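Cellulosomal scaffoldin (Bacteroides cellulosolvens, PDB 2XBT) is a cellulosome scaffold protein whose family 3b carbohydrate-binding module, the part described here, probably binds cellulose. Local coordinates at residues V4-D9 with A153-T158; R48-S53 with A147-G152; A71-N76 with I89-A94; P80-A85 with N129-P134. All coordinates share one frame; numbering follows the deposited sequence.

Interaction 1: residues V4-D9 with A153-T158; sequences VQVNSD and ALVYGT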
loop_
_atom_site.group_PDB
_atom_site.type_symbol
_atom_site.label_atom_id
_atom_site.label_comp_id
_atom_site.label_asym_id
_atom_site.label_seq_id
_atom_site.Cartn_x
_atom_site.Cartn_y
_atom_site.Cartn_z
ATOM N N VAL A 4 -10.922 -1.375 14.740
ATOM C CA VAL A 4 -12.214 -1.561 14.095
ATOM C C VAL A 4 -12.199 -0.977 12.688
ATOM O O VAL A 4 -11.755 0.153 12.472
ATOM C CB VAL A 4 -13.363 -0.921 14.907
ATOM C CG1 VAL A 4 -13.453 -1.551 16.280
ATOM C CG2 VAL A 4 -13.171 0.589 15.024
ATOM N N GLN A 5 -12.685 -1.761 11.736
ATOM C CA GLN A 5 -12.777 -1.331 10.349
ATOM C C GLN A 5 -14.103 -0.614 10.108
ATOM O O GLN A 5 -15.173 -1.227 10.197
ATOM C CB GLN A 5 -12.667 -2.558 9.448
ATOM C CG GLN A 5 -12.736 -2.301 7.958
ATOM C CD GLN A 5 -12.234 -3.491 7.171
ATOM O OE1 GLN A 5 -11.156 -4.026 7.454
ATOM N NE2 GLN A 5 -13.011 -3.924 6.193
ATOM N N VAL A 6 -14.047 0.684 9.818
ATOM C CA VAL A 6 -15.275 1.424 9.554
ATOM C C VAL A 6 -15.798 1.035 8.180
ATOM O O VAL A 6 -15.035 0.652 7.293
ATOM C CB VAL A 6 -15.079 2.946 9.651
ATOM C CG1 VAL A 6 -14.360 3.297 10.966
ATOM C CG2 VAL A 6 -14.288 3.458 8.461
ATOM N N ASN A 7 -17.109 1.098 8.016
ATOM C CA ASN A 7 -17.709 0.747 6.749
ATOM C C ASN A 7 -17.257 1.688 5.646
ATOM O O ASN A 7 -17.018 2.878 5.865
ATOM C CB ASN A 7 -19.234 0.722 6.856
ATOM C CG ASN A 7 -19.737 -0.444 7.684
ATOM O OD1 ASN A 7 -18.983 -1.367 8.003
ATOM N ND2 ASN A 7 -21.017 -0.417 8.029
ATOM N N SER A 8 -17.127 1.128 4.455
ATOM C CA SER A 8 -16.825 1.907 3.286
ATOM C C SER A 8 -17.070 0.946 2.158
ATOM O O SER A 8 -17.331 -0.236 2.395
ATOM C CB SER A 8 -15.358 2.350 3.300
ATOM O OG SER A 8 -14.509 1.272 2.919
ATOM N N ASP A 9 -16.979 1.431 0.931
ATOM C CA ASP A 9 -17.082 0.540 -0.211
ATOM C C ASP A 9 -15.694 0.389 -0.856
ATOM O O ASP A 9 -15.574 0.112 -2.052
ATOM C CB ASP A 9 -18.102 1.091 -1.218
ATOM C CG ASP A 9 -19.528 1.149 -0.650
ATOM O OD1 ASP A 9 -19.878 0.281 0.181
ATOM O OD2 ASP A 9 -20.298 2.059 -1.046
ATOM N N ALA A 153 -9.052 6.622 9.543
ATOM C CA ALA A 153 -9.843 5.487 9.996
ATOM C C ALA A 153 -9.613 4.265 9.113
ATOM O O ALA A 153 -9.696 4.342 7.889
ATOM C CB ALA A 153 -11.315 5.841 10.021
ATOM N N LEU A 154 -9.349 3.128 9.746
ATOM C CA LEU A 154 -9.145 1.872 9.020
ATOM C C LEU A 154 -10.337 1.451 8.174
ATOM O O LEU A 154 -11.434 1.231 8.685
ATOM C CB LEU A 154 -8.807 0.758 10.012
ATOM C CG LEU A 154 -8.473 -0.615 9.433
ATOM C CD1 LEU A 154 -7.257 -0.526 8.511
ATOM C CD2 LEU A 154 -8.225 -1.609 10.563
ATOM N N VAL A 155 -10.119 1.303 6.874
ATOM C CA VAL A 155 -11.175 0.858 5.970
ATOM C C VAL A 155 -10.882 -0.495 5.324
ATOM O O VAL A 155 -11.786 -1.135 4.779
ATOM C CB VAL A 155 -11.470 1.906 4.848
ATOM C CG1 VAL A 155 -12.077 3.187 5.429
ATOM C CG2 VAL A 155 -10.194 2.219 4.068
ATOM N N TYR A 156 -9.627 -0.945 5.374
ATOM C CA TYR A 156 -9.284 -2.225 4.744
ATOM C C TYR A 156 -8.010 -2.791 5.352
ATOM O O TYR A 156 -7.080 -2.044 5.658
ATOM C CB TYR A 156 -9.101 -2.093 3.228
ATOM C CG TYR A 156 -8.669 -3.395 2.562
ATOM C CD1 TYR A 156 -9.599 -4.217 1.956
ATOM C CD2 TYR A 156 -7.333 -3.791 2.542
ATOM C CE1 TYR A 156 -9.232 -5.407 1.352
ATOM C CE2 TYR A 156 -6.949 -4.992 1.950
ATOM C CZ TYR A 156 -7.910 -5.798 1.358
ATOM O OH TYR A 156 -7.567 -6.988 0.746
ATOM N N GLY A 157 -7.984 -4.105 5.526
ATOM C CA GLY A 157 -6.760 -4.783 5.910
ATOM C C GLY A 157 -6.611 -4.918 7.406
ATOM O O GLY A 157 -7.426 -4.406 8.171
ATOM N N THR A 158 -5.539 -5.595 7.812
ATOM C CA THR A 158 -5.273 -5.929 9.204
ATOM C C THR A 158 -3.887 -5.474 9.618
ATOM O O THR A 158 -2.902 -6.145 9.316
ATOM C CB THR A 158 -5.310 -7.462 9.392
ATOM O OG1 THR A 158 -6.528 -7.979 8.847
ATOM C CG2 THR A 158 -5.181 -7.844 10.873
HETATM O O HOH W 1 -9.924 2.935 12.688
HETATM O O HOH W 2 -10.340 -5.840 5.302
HETATM O O HOH W 3 -14.244 -0.587 4.994
#
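L154 O accepts one hydrogen bond from the N-terminal arm, V6 N donating to it at 2.9 Å, and a weaker CA-H...O contact from Q5 CA, 3.3 Å away, supplements it. The bond is bent at the hydrogen (141°), yet V6 N sits almost in line with the carbonyl, the C=O...N angle being 178°. This pins an irregular arm across strand 153-156, an outermost strand of a five-stranded antiparallel sheet in the family 3 carbohydrate-binding module. The end-to-end directions differ by 92°, which explains why one direct backbone bond, and not a ladder, joins the two. The strand itself carries a classic beta bulge here, V155 and Y156 both facing V148 of strand 147-150.

On one side of the crossing the packing is apolar. V6 CG2 lies 3.8 Å from V155 CG1, while V6 CG1 reaches A153 CB at 4.1 Å. Beyond them S8 OG approaches V155 CB to 3.7 Å. It is hydrogen-bonded to L10 N and also donates to a water that in turn donates to V6 O and V155 O, linking the segments.

Q5 works on the other side. With CG anti to the backbone N and the chain extended, its amide passes V155 O; Q5 NE2 comes close, but its angle is too poor for a bond. The amide oxygen is bridged instead: one water donates to Q5 OE1 and accepts from G157 N, at 2.9 Å from each.

Interaction 2: residues R48-S53 with A147-G152; sequences RYFYTS and AVYYNG. With NO3 (nitrate ion), chain B.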
loop_
_atom_site.group_PDB
_atom_site.type_symbol
_atom_site.label_atom_id
_atom_site.label_comp_id
_atom_site.label_asym_id
_atom_site.label_seq_id
_atom_site.Cartn_x
_atom_site.Cartn_y
_atom_site.Cartn_z
ATOM N N ARG A 48 -0.613 1.685 4.411
ATOM C CA ARG A 48 0.578 1.305 5.169
ATOM C C ARG A 48 0.995 -0.105 4.836
ATOM O O ARG A 48 0.177 -1.028 4.835
ATOM C CB ARG A 48 0.347 1.424 6.677
ATOM C CG ARG A 48 0.041 2.844 7.125
ATOM C CD ARG A 48 -0.217 2.911 8.628
ATOM N NE ARG A 48 -0.283 4.300 9.056
ATOM C CZ ARG A 48 -0.268 4.722 10.315
ATOM N NH1 ARG A 48 -0.176 3.862 11.320
ATOM N NH2 ARG A 48 -0.331 6.022 10.567
ATOM N N TYR A 49 2.284 -0.252 4.557
ATOM C CA TYR A 49 2.907 -1.530 4.279
ATOM C C TYR A 49 3.900 -1.708 5.407
ATOM O O TYR A 49 4.800 -0.893 5.572
ATOM C CB TYR A 49 3.663 -1.458 2.955
ATOM C CG TYR A 49 4.255 -2.772 2.489
ATOM C CD1 TYR A 49 3.595 -3.560 1.548
ATOM C CD2 TYR A 49 5.487 -3.214 2.968
ATOM C CE1 TYR A 49 4.142 -4.760 1.102
ATOM C CE2 TYR A 49 6.043 -4.414 2.531
ATOM C CZ TYR A 49 5.366 -5.182 1.600
ATOM O OH TYR A 49 5.896 -6.374 1.134
ATOM N N PHE A 50 3.710 -2.767 6.184
ATOM C CA PHE A 50 4.458 -2.965 7.424
ATOM C C PHE A 50 5.621 -3.905 7.187
ATOM O O PHE A 50 5.482 -4.904 6.478
ATOM C CB PHE A 50 3.553 -3.545 8.491
ATOM C CG PHE A 50 2.334 -2.695 8.758
ATOM C CD1 PHE A 50 2.400 -1.653 9.667
ATOM C CD2 PHE A 50 1.142 -2.955 8.109
ATOM C CE1 PHE A 50 1.284 -0.860 9.927
ATOM C CE2 PHE A 50 0.006 -2.158 8.351
ATOM C CZ PHE A 50 0.093 -1.116 9.272
ATOM N N TYR A 51 6.761 -3.582 7.784
ATOM C CA TYR A 51 7.982 -4.327 7.498
ATOM C C TYR A 51 8.967 -4.255 8.656
ATOM O O TYR A 51 8.775 -3.515 9.614
ATOM C CB TYR A 51 8.659 -3.798 6.223
ATOM C CG TYR A 51 9.278 -2.419 6.389
ATOM C CD1 TYR A 51 10.628 -2.274 6.649
ATOM C CD2 TYR A 51 8.499 -1.257 6.287
ATOM C CE1 TYR A 51 11.203 -1.015 6.800
ATOM C CE2 TYR A 51 9.064 0.005 6.440
ATOM C CZ TYR A 51 10.415 0.114 6.694
ATOM O OH TYR A 51 10.993 1.350 6.849
ATOM N N THR A 52 10.043 -5.019 8.535
ATOM C CA THR A 52 11.037 -5.106 9.587
ATOM C C THR A 52 12.337 -4.557 9.061
ATOM O O THR A 52 12.803 -4.948 7.984
ATOM C CB THR A 52 11.282 -6.557 10.015
ATOM O OG1 THR A 52 10.116 -7.070 10.658
ATOM C CG2 THR A 52 12.479 -6.632 10.972
ATOM N N SER A 53 12.913 -3.630 9.801
ATOM C CA SER A 53 14.146 -3.005 9.374
ATOM C C SER A 53 15.345 -3.760 9.901
ATOM O O SER A 53 15.640 -3.735 11.096
ATOM C CB SER A 53 14.241 -1.560 9.842
ATOM O OG SER A 53 15.469 -1.002 9.408
ATOM N N ALA A 147 -2.688 -2.192 5.071
ATOM C CA ALA A 147 -3.839 -1.458 5.621
ATOM C C ALA A 147 -4.115 -0.180 4.841
ATOM O O ALA A 147 -3.186 0.518 4.429
ATOM C CB ALA A 147 -3.617 -1.118 7.081
ATOM N N VAL A 148 -5.402 0.133 4.687
ATOM C CA VAL A 148 -5.823 1.371 4.044
ATOM C C VAL A 148 -6.684 2.185 5.014
ATOM O O VAL A 148 -7.552 1.631 5.692
ATOM C CB VAL A 148 -6.670 1.077 2.826
ATOM C CG1 VAL A 148 -7.002 2.393 2.091
ATOM C CG2 VAL A 148 -5.957 0.087 1.897
ATOM N N TYR A 149 -6.426 3.484 5.081
ATOM C CA TYR A 149 -7.156 4.372 5.980
ATOM C C TYR A 149 -7.811 5.495 5.192
ATOM O O TYR A 149 -7.272 5.953 4.191
ATOM C CB TYR A 149 -6.214 4.973 7.004
ATOM C CG TYR A 149 -5.467 3.923 7.794
ATOM C CD1 TYR A 149 -5.850 3.597 9.086
ATOM C CD2 TYR A 149 -4.394 3.242 7.232
ATOM C CE1 TYR A 149 -5.164 2.639 9.811
ATOM C CE2 TYR A 149 -3.713 2.281 7.941
ATOM C CZ TYR A 149 -4.100 1.985 9.224
ATOM O OH TYR A 149 -3.408 1.029 9.916
ATOM N N TYR A 150 -8.967 5.948 5.666
ATOM C CA TYR A 150 -9.605 7.108 5.076
ATOM C C TYR A 150 -9.801 8.131 6.182
ATOM O O TYR A 150 -10.493 7.868 7.162
ATOM C CB TYR A 150 -10.926 6.726 4.430
ATOM C CG TYR A 150 -11.481 7.827 3.565
ATOM C CD1 TYR A 150 -10.956 8.068 2.304
ATOM C CD2 TYR A 150 -12.511 8.638 4.019
ATOM C CE1 TYR A 150 -11.450 9.075 1.509
ATOM C CE2 TYR A 150 -13.013 9.654 3.228
ATOM C CZ TYR A 150 -12.486 9.862 1.979
ATOM O OH TYR A 150 -12.984 10.881 1.188
ATOM N N ASN A 151 -9.147 9.280 6.044
ATOM C CA ASN A 151 -9.081 10.236 7.133
ATOM C C ASN A 151 -8.580 9.633 8.437
ATOM O O ASN A 151 -9.022 10.023 9.522
ATOM C CB ASN A 151 -10.454 10.858 7.365
ATOM C CG ASN A 151 -10.523 12.270 6.882
ATOM O OD1 ASN A 151 -9.577 12.773 6.277
ATOM N ND2 ASN A 151 -11.643 12.929 7.138
ATOM N N GLY A 152 -7.673 8.671 8.341
ATOM C CA GLY A 152 -7.101 8.081 9.532
ATOM C C GLY A 152 -7.888 6.919 10.113
ATOM O O GLY A 152 -7.440 6.293 11.074
HETATM N N NO3 B . -0.937 6.375 13.881
HETATM O O1 NO3 B . -2.116 7.123 13.783
HETATM O O2 NO3 B . 0.295 6.974 13.580
HETATM O O3 NO3 B . -1.000 5.034 14.279
#
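R48 and Y149 share a first torsion that places CG anti to the carbonyl carbon and beside the backbone N (chi1 -62° and -56°). Both leave their strands on the face that carries A147, and this common torsion turns them so that they cross at about a right angle. R48 is then extended as far as NE, which carries its methylenes across the CE2 side of the tyrosine: R48 CD meets Y149 CE2 at 3.6 Å, and R48 CG follows at 3.9 Å. The contact is mainly between arginine methylenes and ring carbons. R48 CZ stands 5.2 Å from the centroid of the Y149 ring, too long for more than a weak cation-pi attraction.

The backbones supply the firm part. R48 and A147 form an antiparallel hydrogen-bonded pair, with R48 N to A147 O at 2.8 Å and A147 N to R48 O at 3.1 Å. Beside this pair A147 CB abuts the edge of the F50 ring, 4.0 Å from F50 CE2.

At its tip the guanidinium uses NH1 and NH2 for two weak hydrogen bonds to a nitrate ion, probably from the crystallisation liquor; R48 NH2 lies 3.2 Å from nitrate O2, which is in the guanidinium plane. R48 NE is engaged in a salt bridge with E90, which should fix the rotation of the group. Strand 45-51 is central in the five-stranded antiparallel sheet, flanked by 85-93 and 147-150, and 147-150 passes the pairing on to 153-156.

Interaction 3: residues A71-N76 with I89-A94; sequences ASATFN and IEIKLA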
loop_
_atom_site.group_PDB
_atom_site.type_symbol
_atom_site.label_atom_id
_atom_site.label_comp_id
_atom_site.label_asym_id
_atom_site.label_seq_id
_atom_site.Cartn_x
_atom_site.Cartn_y
_atom_site.Cartn_z
ATOM N N ALA A 71 1.602 10.005 -5.703
ATOM C CA ALA A 71 1.818 9.352 -4.418
ATOM C C ALA A 71 3.175 9.735 -3.859
ATOM O O ALA A 71 4.124 9.944 -4.614
ATOM C CB ALA A 71 1.749 7.849 -4.596
ATOM N N SER A 72 3.270 9.810 -2.534
ATOM C CA SER A 72 4.558 10.018 -1.873
ATOM C C SER A 72 4.602 9.127 -0.642
ATOM O O SER A 72 3.575 8.632 -0.197
ATOM C CB SER A 72 4.745 11.476 -1.477
ATOM O OG SER A 72 3.777 11.882 -0.540
ATOM N N ALA A 73 5.786 8.913 -0.087
ATOM C CA ALA A 73 5.915 7.937 0.984
ATOM C C ALA A 73 6.833 8.428 2.082
ATOM O O ALA A 73 7.771 9.197 1.841
ATOM C CB ALA A 73 6.422 6.617 0.436
ATOM N N THR A 74 6.553 7.976 3.297
ATOM C CA THR A 74 7.435 8.188 4.426
ATOM C C THR A 74 7.691 6.842 5.089
ATOM O O THR A 74 6.902 5.919 4.950
ATOM C CB THR A 74 6.808 9.150 5.455
ATOM O OG1 THR A 74 5.574 8.604 5.929
ATOM C CG2 THR A 74 6.532 10.516 4.812
ATOM N N PHE A 75 8.810 6.732 5.798
ATOM C CA PHE A 75 9.122 5.525 6.530
ATOM C C PHE A 75 9.085 5.878 8.006
ATOM O O PHE A 75 9.623 6.911 8.422
ATOM C CB PHE A 75 10.496 5.012 6.107
ATOM C CG PHE A 75 10.595 4.735 4.632
ATOM C CD1 PHE A 75 10.259 3.493 4.128
ATOM C CD2 PHE A 75 10.989 5.728 3.748
ATOM C CE1 PHE A 75 10.330 3.227 2.763
ATOM C CE2 PHE A 75 11.062 5.470 2.379
ATOM C CZ PHE A 75 10.732 4.219 1.892
ATOM N N ASN A 76 8.446 5.013 8.787
ATOM C CA ASN A 76 8.023 5.346 10.134
ATOM C C ASN A 76 8.230 4.199 11.100
ATOM O O ASN A 76 8.105 3.040 10.721
ATOM C CB ASN A 76 6.530 5.657 10.131
ATOM C CG ASN A 76 6.161 6.703 9.109
ATOM O OD1 ASN A 76 6.157 7.892 9.409
ATOM N ND2 ASN A 76 5.881 6.267 7.883
ATOM N N ILE A 89 5.897 1.690 5.849
ATOM C CA ILE A 89 5.889 2.706 4.817
ATOM C C ILE A 89 4.467 3.257 4.832
ATOM O O ILE A 89 3.509 2.478 4.860
ATOM C CB ILE A 89 6.111 2.094 3.437
ATOM C CG1 ILE A 89 7.363 1.214 3.441
ATOM C CG2 ILE A 89 6.220 3.194 2.372
ATOM C CD1 ILE A 89 7.352 0.183 2.371
ATOM N N GLU A 90 4.336 4.577 4.783
ATOM C CA GLU A 90 3.023 5.191 4.610
ATOM C C GLU A 90 2.976 5.916 3.291
ATOM O O GLU A 90 3.736 6.860 3.062
ATOM C CB GLU A 90 2.696 6.173 5.737
ATOM C CG GLU A 90 1.310 6.801 5.581
ATOM C CD GLU A 90 0.850 7.508 6.842
ATOM O OE1 GLU A 90 1.169 8.702 7.002
ATOM O OE2 GLU A 90 0.176 6.868 7.673
ATOM N N ILE A 91 2.062 5.473 2.437
ATOM C CA ILE A 91 1.873 6.080 1.130
ATOM C C ILE A 91 0.666 7.008 1.181
ATOM O O ILE A 91 -0.414 6.624 1.636
ATOM C CB ILE A 91 1.705 4.989 0.063
ATOM C CG1 ILE A 91 2.977 4.139 -0.016
ATOM C CG2 ILE A 91 1.383 5.591 -1.305
ATOM C CD1 ILE A 91 2.814 2.902 -0.850
ATOM N N LYS A 92 0.860 8.244 0.732
ATOM C CA LYS A 92 -0.216 9.218 0.747
ATOM C C LYS A 92 -0.498 9.625 -0.678
ATOM O O LYS A 92 0.424 9.856 -1.446
ATOM C CB LYS A 92 0.188 10.457 1.540
ATOM C CG LYS A 92 0.064 10.336 3.047
ATOM C CD LYS A 92 0.217 11.717 3.677
ATOM C CE LYS A 92 0.010 11.688 5.186
ATOM N NZ LYS A 92 -1.365 11.246 5.536
ATOM N N LEU A 93 -1.774 9.687 -1.036
ATOM C CA LEU A 93 -2.174 10.132 -2.359
ATOM C C LEU A 93 -2.475 11.612 -2.245
ATOM O O LEU A 93 -2.975 12.057 -1.223
ATOM C CB LEU A 93 -3.392 9.343 -2.821
ATOM C CG LEU A 93 -3.090 7.844 -2.901
ATOM C CD1 LEU A 93 -4.335 7.058 -3.272
ATOM C CD2 LEU A 93 -1.966 7.588 -3.906
ATOM N N ALA A 94 -2.125 12.382 -3.269
ATOM C CA ALA A 94 -2.139 13.837 -3.130
ATOM C C ALA A 94 -3.431 14.484 -3.606
ATOM O O ALA A 94 -3.894 15.462 -3.016
ATOM C CB ALA A 94 -0.936 14.467 -3.834
HETATM O O HOH W 4 1.328 12.538 -1.755
HETATM O O HOH W 5 2.989 9.783 5.604
#
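S72 with K92 and T74 with E90 are the hydrogen-bonded pairs of this antiparallel hairpin, strands 71-82 and 85-93. Each exchanges two backbone bonds: S72 N to K92 O is 3.0 Å, and E90 N to T74 O is 2.9 Å. Between them A73 and I91 form a non-hydrogen-bonded pair with CA atoms 4.5 Å apart, where A73 CA contributes a CA-H...O contact to E90 O at 3.2 Å.

Apolar packing fills the face bearing A71, A73, F75, I89, I91 and L93. F75 and I89 lie side by side, F75 CE1 being 3.6 Å from I89 CG1. The alanines are smaller fillers: A71 CB touches L93 CD2 at 3.8 Å, and A73 CB rests against I89 CG2.

Polar contacts occupy the reverse face. N76 ND2 donates to T74 OG1 at 3.1 Å, the hydroxyl lying in the amide plane, and one water joins S72 OG to K92 O. K92 NZ is only a long salt-bridge partner of E90 OE1, at 3.9 Å.

The chemistry is thus two-sided. The apolar face packs against strands 59-66 and 110-119 of the other sheet, while on the polar face the nearby cations R48 and K92 would be expected to stabilise E90 as a carboxylate.

Interaction 4: residues P80-A85 with N129-P134; sequences PVHAKA and NDYSYP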
loop_
_atom_site.group_PDB
_atom_site.type_symbol
_atom_site.label_atom_id
_atom_site.label_comp_id
_atom_site.label_asym_id
_atom_site.label_seq_id
_atom_site.Cartn_x
_atom_site.Cartn_y
_atom_site.Cartn_z
ATOM N N PRO A 80 2.848 -0.433 19.039
ATOM C CA PRO A 80 3.960 -1.238 19.548
ATOM C C PRO A 80 4.510 -2.166 18.464
ATOM O O PRO A 80 3.826 -2.452 17.483
ATOM C CB PRO A 80 3.293 -2.074 20.634
ATOM C CG PRO A 80 1.867 -2.271 20.121
ATOM C CD PRO A 80 1.564 -1.145 19.156
ATOM N N VAL A 81 5.730 -2.640 18.658
ATOM C CA VAL A 81 6.380 -3.515 17.689
ATOM C C VAL A 81 5.685 -4.879 17.542
ATOM O O VAL A 81 5.016 -5.358 18.454
ATOM C CB VAL A 81 7.865 -3.661 18.050
ATOM C CG1 VAL A 81 8.511 -4.821 17.319
ATOM C CG2 VAL A 81 8.594 -2.343 17.767
ATOM N N HIS A 82 5.828 -5.489 16.369
ATOM C CA HIS A 82 5.236 -6.789 16.086
ATOM C C HIS A 82 6.371 -7.736 15.742
ATOM O O HIS A 82 7.436 -7.300 15.316
ATOM C CB HIS A 82 4.292 -6.655 14.891
ATOM C CG HIS A 82 3.529 -7.895 14.550
ATOM N ND1 HIS A 82 4.065 -8.927 13.801
ATOM C CD2 HIS A 82 2.245 -8.248 14.800
ATOM C CE1 HIS A 82 3.147 -9.863 13.625
ATOM N NE2 HIS A 82 2.032 -9.468 14.217
ATOM N N ALA A 83 6.141 -9.027 15.932
ATOM C CA ALA A 83 7.138 -10.046 15.627
ATOM C C ALA A 83 7.653 -9.871 14.190
ATOM O O ALA A 83 8.813 -10.151 13.893
ATOM C CB ALA A 83 6.521 -11.435 15.810
ATOM N N LYS A 84 6.779 -9.399 13.306
ATOM C CA LYS A 84 7.123 -9.250 11.888
ATOM C C LYS A 84 7.174 -7.798 11.374
ATOM O O LYS A 84 7.195 -7.565 10.163
ATOM C CB LYS A 84 6.172 -10.083 11.028
ATOM C CG LYS A 84 6.366 -11.590 11.204
ATOM C CD LYS A 84 5.495 -12.388 10.270
ATOM C CE LYS A 84 6.120 -12.488 8.887
ATOM N NZ LYS A 84 5.236 -13.228 7.929
ATOM N N ALA A 85 7.227 -6.820 12.274
ATOM C CA ALA A 85 7.281 -5.429 11.826
ATOM C C ALA A 85 7.702 -4.482 12.913
ATOM O O ALA A 85 7.100 -4.460 13.984
ATOM C CB ALA A 85 5.919 -4.989 11.271
ATOM N N ASN A 129 10.658 -11.653 6.556
ATOM C CA ASN A 129 10.442 -10.994 7.844
ATOM C C ASN A 129 9.555 -9.754 7.808
ATOM O O ASN A 129 9.473 -9.024 8.791
ATOM C CB ASN A 129 11.774 -10.600 8.468
ATOM C CG ASN A 129 12.417 -11.746 9.188
ATOM O OD1 ASN A 129 11.768 -12.418 9.995
ATOM N ND2 ASN A 129 13.690 -12.004 8.884
ATOM N N ASP A 130 8.908 -9.496 6.682
ATOM C CA ASP A 130 8.058 -8.312 6.600
ATOM C C ASP A 130 6.603 -8.718 6.723
ATOM O O ASP A 130 6.106 -9.522 5.933
ATOM C CB ASP A 130 8.272 -7.571 5.282
ATOM C CG ASP A 130 9.648 -6.973 5.167
ATOM O OD1 ASP A 130 10.288 -6.692 6.208
ATOM O OD2 ASP A 130 10.086 -6.759 4.026
ATOM N N TYR A 131 5.921 -8.146 7.714
ATOM C CA TYR A 131 4.508 -8.423 7.965
ATOM C C TYR A 131 3.639 -8.360 6.702
ATOM O O TYR A 131 2.798 -9.239 6.450
ATOM C CB TYR A 131 3.992 -7.416 9.007
ATOM C CG TYR A 131 2.525 -7.563 9.375
ATOM C CD1 TYR A 131 2.133 -8.400 10.407
ATOM C CD2 TYR A 131 1.542 -6.862 8.701
ATOM C CE1 TYR A 131 0.810 -8.544 10.754
ATOM C CE2 TYR A 131 0.211 -6.998 9.046
ATOM C CZ TYR A 131 -0.146 -7.848 10.075
ATOM O OH TYR A 131 -1.466 -8.002 10.416
ATOM N N SER A 132 3.826 -7.314 5.908
ATOM C CA SER A 132 2.943 -7.086 4.767
ATOM C C SER A 132 3.296 -7.921 3.538
ATOM O O SER A 132 2.531 -7.970 2.573
ATOM C CB SER A 132 2.881 -5.593 4.417
ATOM O OG SER A 132 2.186 -4.858 5.424
ATOM N N TYR A 133 4.453 -8.582 3.560
ATOM C CA TYR A 133 4.818 -9.405 2.397
ATOM C C TYR A 133 3.967 -10.673 2.355
ATOM O O TYR A 133 4.006 -11.485 3.286
ATOM C CB TYR A 133 6.298 -9.783 2.410
ATOM C CG TYR A 133 6.681 -10.717 1.269
ATOM C CD1 TYR A 133 6.701 -10.267 -0.050
ATOM C CD2 TYR A 133 7.009 -12.048 1.515
ATOM C CE1 TYR A 133 7.051 -11.138 -1.113
ATOM C CE2 TYR A 133 7.358 -12.918 0.476
ATOM C CZ TYR A 133 7.377 -12.462 -0.829
ATOM O OH TYR A 133 7.722 -13.327 -1.850
ATOM N N PRO A 134 3.215 -10.862 1.271
ATOM C CA PRO A 134 2.247 -11.964 1.225
ATOM C C PRO A 134 2.754 -13.205 0.499
ATOM O O PRO A 134 1.971 -14.142 0.281
ATOM C CB PRO A 134 1.109 -11.364 0.409
ATOM C CG PRO A 134 1.833 -10.458 -0.590
ATOM C CD PRO A 134 3.158 -10.041 0.045
HETATM O O HOH W 6 5.998 -12.314 5.325
HETATM O O HOH W 7 2.645 -11.470 7.985
#
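H82 offers one ring face to the edge of Y131, an edge-to-face (T-shaped) pair with centroids 5.0 Å apart and planes at 77°. Y131 CD1 stands 3.7 Å from H82 CE1, offset toward the imidazole rim. Having CG anti to the backbone N (chi1 -176°), the histidine can also fold its ring back on the turn: ND1 accepts a hydrogen bond from K84 N at 2.8 Å, nearly in the ring plane and with 165° at the hydrogen. That bond holds the imidazole for the tyrosine edge and implies that ND1 carries no proton, so a neutral ring would probably be protonated on NE2.

K84 binds with its backbone and with its ammonium group. K84 O accepts a bent hydrogen bond from Y131 N at 2.8 Å. N129 O lies beside the same oxygen, and the T52 hydroxyl donates to N129 O. The lysine chain bends at chi3 and carries NZ to two waters, one relaying to D130 O and Y133 O, the other to Y131 O.

At A85, CB meets Y131 CB at 3.8 Å. Y131 OH continues to T158 O near the C terminus.

Residues H82 to A85 form a type I turn closed by A85 N to H82 O at 3.1 Å. The reverse bond, H82 N to A85 O at 2.9 Å, completes with it the pattern of a two-residue beta hairpin, whose tip docks on a second type I turn, D130 to Y133.

How the interactions relate
From the N terminus, the arm 4-9 meets 153-158 near the C terminus, so interaction 1 closes almost the whole chain and encloses the other three. Interaction 2 closes the next loop, from 48-53 to 147-152, with interactions 3 and 4 nested inside it. These two cross: 80-85 falls between 71-76 and 89-94, while 129-134 lies beyond both. Interactions 1, 2 and 3 follow one sheet from strand 153-156 through 147-150, 45-51 and 85-93 to 71-82. Interaction 4 ties the turn of the outer hairpin to the loop after strand 125-126, which also reaches strand 45-51 through S132 and the C-terminal tail through Y131.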